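Side-chain contact in subclass B3 metallo-beta-lactamase (Sphingobium indicum, PDB 7LUU), which probably hydrolyses beta-lactam antibiotics as a subclass B3 metallo-beta-lactamase, using a site with two zinc ions: residues Asn67-Gly72 / Leu108-Arg113. Sequence-based numbering, arbitrary orientation. Where two conformers were deposited one is given.
Sequences NSYLVG and LGFDPR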
loop_
_atom_site.group_PDB
_atom_site.type_symbol
_atom_site.label_atom_id
_atom_site.label_comp_id
_atom_site.label_asym_id
_atom_site.label_seq_id
_atom_site.Cartn_x
_atom_site.Cartn_y
_atom_site.Cartn_z
ATOM N N ASN A 67 -8.513 -7.710 -15.545
ATOM C CA ASN A 67 -8.179 -6.329 -15.789
ATOM C C ASN A 67 -7.086 -5.795 -14.877
ATOM O O ASN A 67 -6.820 -4.599 -14.904
ATOM C CB ASN A 67 -9.460 -5.473 -15.636
ATOM C CG ASN A 67 -10.058 -5.394 -14.148
ATOM O OD1 ASN A 67 -9.676 -6.082 -13.195
ATOM N ND2 ASN A 67 -11.100 -4.558 -14.025
ATOM N N SER A 68 -6.458 -6.651 -14.071
ATOM C CA SER A 68 -5.626 -6.176 -12.976
ATOM C C SER A 68 -4.202 -6.629 -13.223
ATOM O O SER A 68 -3.965 -7.799 -13.592
ATOM C CB SER A 68 -6.171 -6.798 -11.634
ATOM O OG SER A 68 -7.476 -6.200 -11.377
ATOM N N TYR A 69 -3.272 -5.724 -12.960
ATOM C CA TYR A 69 -1.867 -5.917 -13.304
ATOM C C TYR A 69 -0.935 -5.496 -12.178
ATOM O O TYR A 69 -1.280 -4.711 -11.308
ATOM C CB TYR A 69 -1.476 -5.067 -14.533
ATOM C CG TYR A 69 -2.344 -5.297 -15.730
ATOM C CD1 TYR A 69 -3.610 -4.711 -15.830
ATOM C CD2 TYR A 69 -1.902 -6.103 -16.767
ATOM C CE1 TYR A 69 -4.430 -4.914 -16.992
ATOM C CE2 TYR A 69 -2.711 -6.301 -17.917
ATOM C CZ TYR A 69 -3.951 -5.701 -18.020
ATOM O OH TYR A 69 -4.759 -5.922 -19.156
ATOM N N LEU A 70 0.300 -5.956 -12.284
ATOM C CA LEU A 70 1.394 -5.459 -11.438
ATOM C C LEU A 70 2.361 -4.636 -12.265
ATOM O O LEU A 70 2.819 -5.073 -13.338
ATOM C CB LEU A 70 2.172 -6.619 -10.821
ATOM C CG LEU A 70 1.290 -7.300 -9.754
ATOM C CD1 LEU A 70 1.944 -8.564 -9.193
ATOM C CD2 LEU A 70 0.791 -6.350 -8.606
ATOM N N VAL A 71 2.697 -3.454 -11.754
ATOM C CA VAL A 71 3.637 -2.558 -12.465
ATOM C C VAL A 71 4.733 -2.051 -11.530
ATOM O O VAL A 71 5.440 -1.088 -11.831
ATOM C CB VAL A 71 2.924 -1.366 -13.124
ATOM C CG1 VAL A 71 2.065 -1.878 -14.297
ATOM C CG2 VAL A 71 2.086 -0.547 -12.100
ATOM N N GLY A 72 4.904 -2.725 -10.404
ATOM C CA GLY A 72 5.900 -2.375 -9.421
ATOM C C GLY A 72 7.230 -3.103 -9.590
ATOM O O GLY A 72 7.755 -3.215 -10.723
ATOM N N LEU A 108 2.700 -2.186 -20.804
ATOM C CA LEU A 108 1.465 -2.964 -20.877
ATOM C C LEU A 108 0.508 -2.453 -21.947
ATOM O O LEU A 108 -0.562 -3.058 -22.113
ATOM C CB LEU A 108 0.747 -2.951 -19.528
ATOM C CG LEU A 108 1.485 -3.676 -18.377
ATOM C CD1 LEU A 108 0.643 -3.500 -17.068
ATOM C CD2 LEU A 108 1.557 -5.178 -18.718
ATOM N N GLY A 109 0.816 -1.329 -22.597
ATOM C CA GLY A 109 -0.012 -0.770 -23.635
ATOM C C GLY A 109 -0.976 0.281 -23.183
ATOM O O GLY A 109 -1.872 0.648 -23.950
ATOM N N PHE A 110 -0.811 0.812 -21.973
ATOM C CA PHE A 110 -1.747 1.791 -21.436
ATOM C C PHE A 110 -1.140 3.199 -21.484
ATOM O O PHE A 110 0.093 3.377 -21.498
ATOM C CB PHE A 110 -2.086 1.434 -19.975
ATOM C CG PHE A 110 -2.901 0.155 -19.821
ATOM C CD1 PHE A 110 -4.219 0.136 -20.180
ATOM C CD2 PHE A 110 -2.344 -0.949 -19.222
ATOM C CE1 PHE A 110 -4.998 -0.997 -20.036
ATOM C CE2 PHE A 110 -3.114 -2.132 -19.079
ATOM C CZ PHE A 110 -4.411 -2.152 -19.485
ATOM N N ASP A 111 -2.035 4.203 -21.485
ATOM C CA ASP A 111 -1.651 5.610 -21.431
ATOM C C ASP A 111 -1.803 6.068 -19.993
ATOM O O ASP A 111 -2.937 6.077 -19.482
ATOM C CB ASP A 111 -2.550 6.430 -22.356
ATOM C CG ASP A 111 -2.108 7.865 -22.493
ATOM O OD1 ASP A 111 -1.336 8.368 -21.647
ATOM O OD2 ASP A 111 -2.582 8.521 -23.481
ATOM N N PRO A 112 -0.712 6.500 -19.340
ATOM C CA PRO A 112 -0.814 6.970 -17.949
ATOM C C PRO A 112 -1.748 8.148 -17.789
ATOM O O PRO A 112 -2.256 8.339 -16.680
ATOM C CB PRO A 112 0.636 7.373 -17.625
ATOM C CG PRO A 112 1.475 6.446 -18.498
ATOM C CD PRO A 112 0.687 6.353 -19.771
ATOM N N ARG A 113 -2.007 8.913 -18.854
ATOM C CA ARG A 113 -2.968 10.007 -18.740
ATOM C C ARG A 113 -4.374 9.501 -18.425
ATOM O O ARG A 113 -5.235 10.315 -18.028
ATOM C CB ARG A 113 -2.988 10.818 -20.039
ATOM C CG ARG A 113 -1.714 11.674 -20.186
ATOM C CD ARG A 113 -1.659 12.390 -21.577
ATOM N NE ARG A 113 -1.494 11.378 -22.590
ATOM C CZ ARG A 113 -1.284 11.685 -23.854
ATOM N NH1 ARG A 113 -1.135 10.705 -24.714
ATOM N NH2 ARG A 113 -1.264 12.999 -24.246
#
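One face of the Tyr-69 ring receives the edge of Phe-110 in an offset edge-to-face (T-shaped) pair, with centroids 5.3 Å apart and planes at 75°. The touching edge of Phe-110 is its CE2-CZ side: CE2 stands 3.7 Å above the tyrosine plane, displaced toward the rim, and both CE2 and CZ lie 3.7 Å from Tyr-69 CE1. Seen from the other ring, Tyr-69 CZ sits at the edge of Phe-110, in its plane. The phenolic half of the tyrosine therefore carries the aromatic contact, while its root packs on Leu-108. Leu-108 CD1 reaches CB, CG and CD2 of Tyr-69, each at 3.7 Å, and the two side chains run past one another in opposite directions. The same methyl goes on to meet Val-71 CG1 at 3.5 Å and so bridges Tyr-69 on the strand and Val-71 just beyond its end, whose CB atoms both point toward the loop. In Tyr-69, CG is anti to the carbonyl carbon (chi1 -55°), and with CB already directed at the loop this carries the ring across to Leu-108 and Phe-110.

No hydrogen bond joins the two segments; apolar packing alone links them. Arg-63 makes a weak hydrogen bond to Tyr-69 OH, and Phe-110 also rests on Leu-80 and Val-105, so its ring contacts strand 79-82 and helix 98-107 as well.

Gly-109, with positive phi, ends helix 98-107 in a Schellman motif, and the chain then leads on to strand 115-119. Away from the zinc site, this contact packs the loop between helix 98-107 and strand 115-119 against strand 68-70, at one sheet of the alpha-beta/beta-alpha sandwich characteristic of metallo-beta-lactamases.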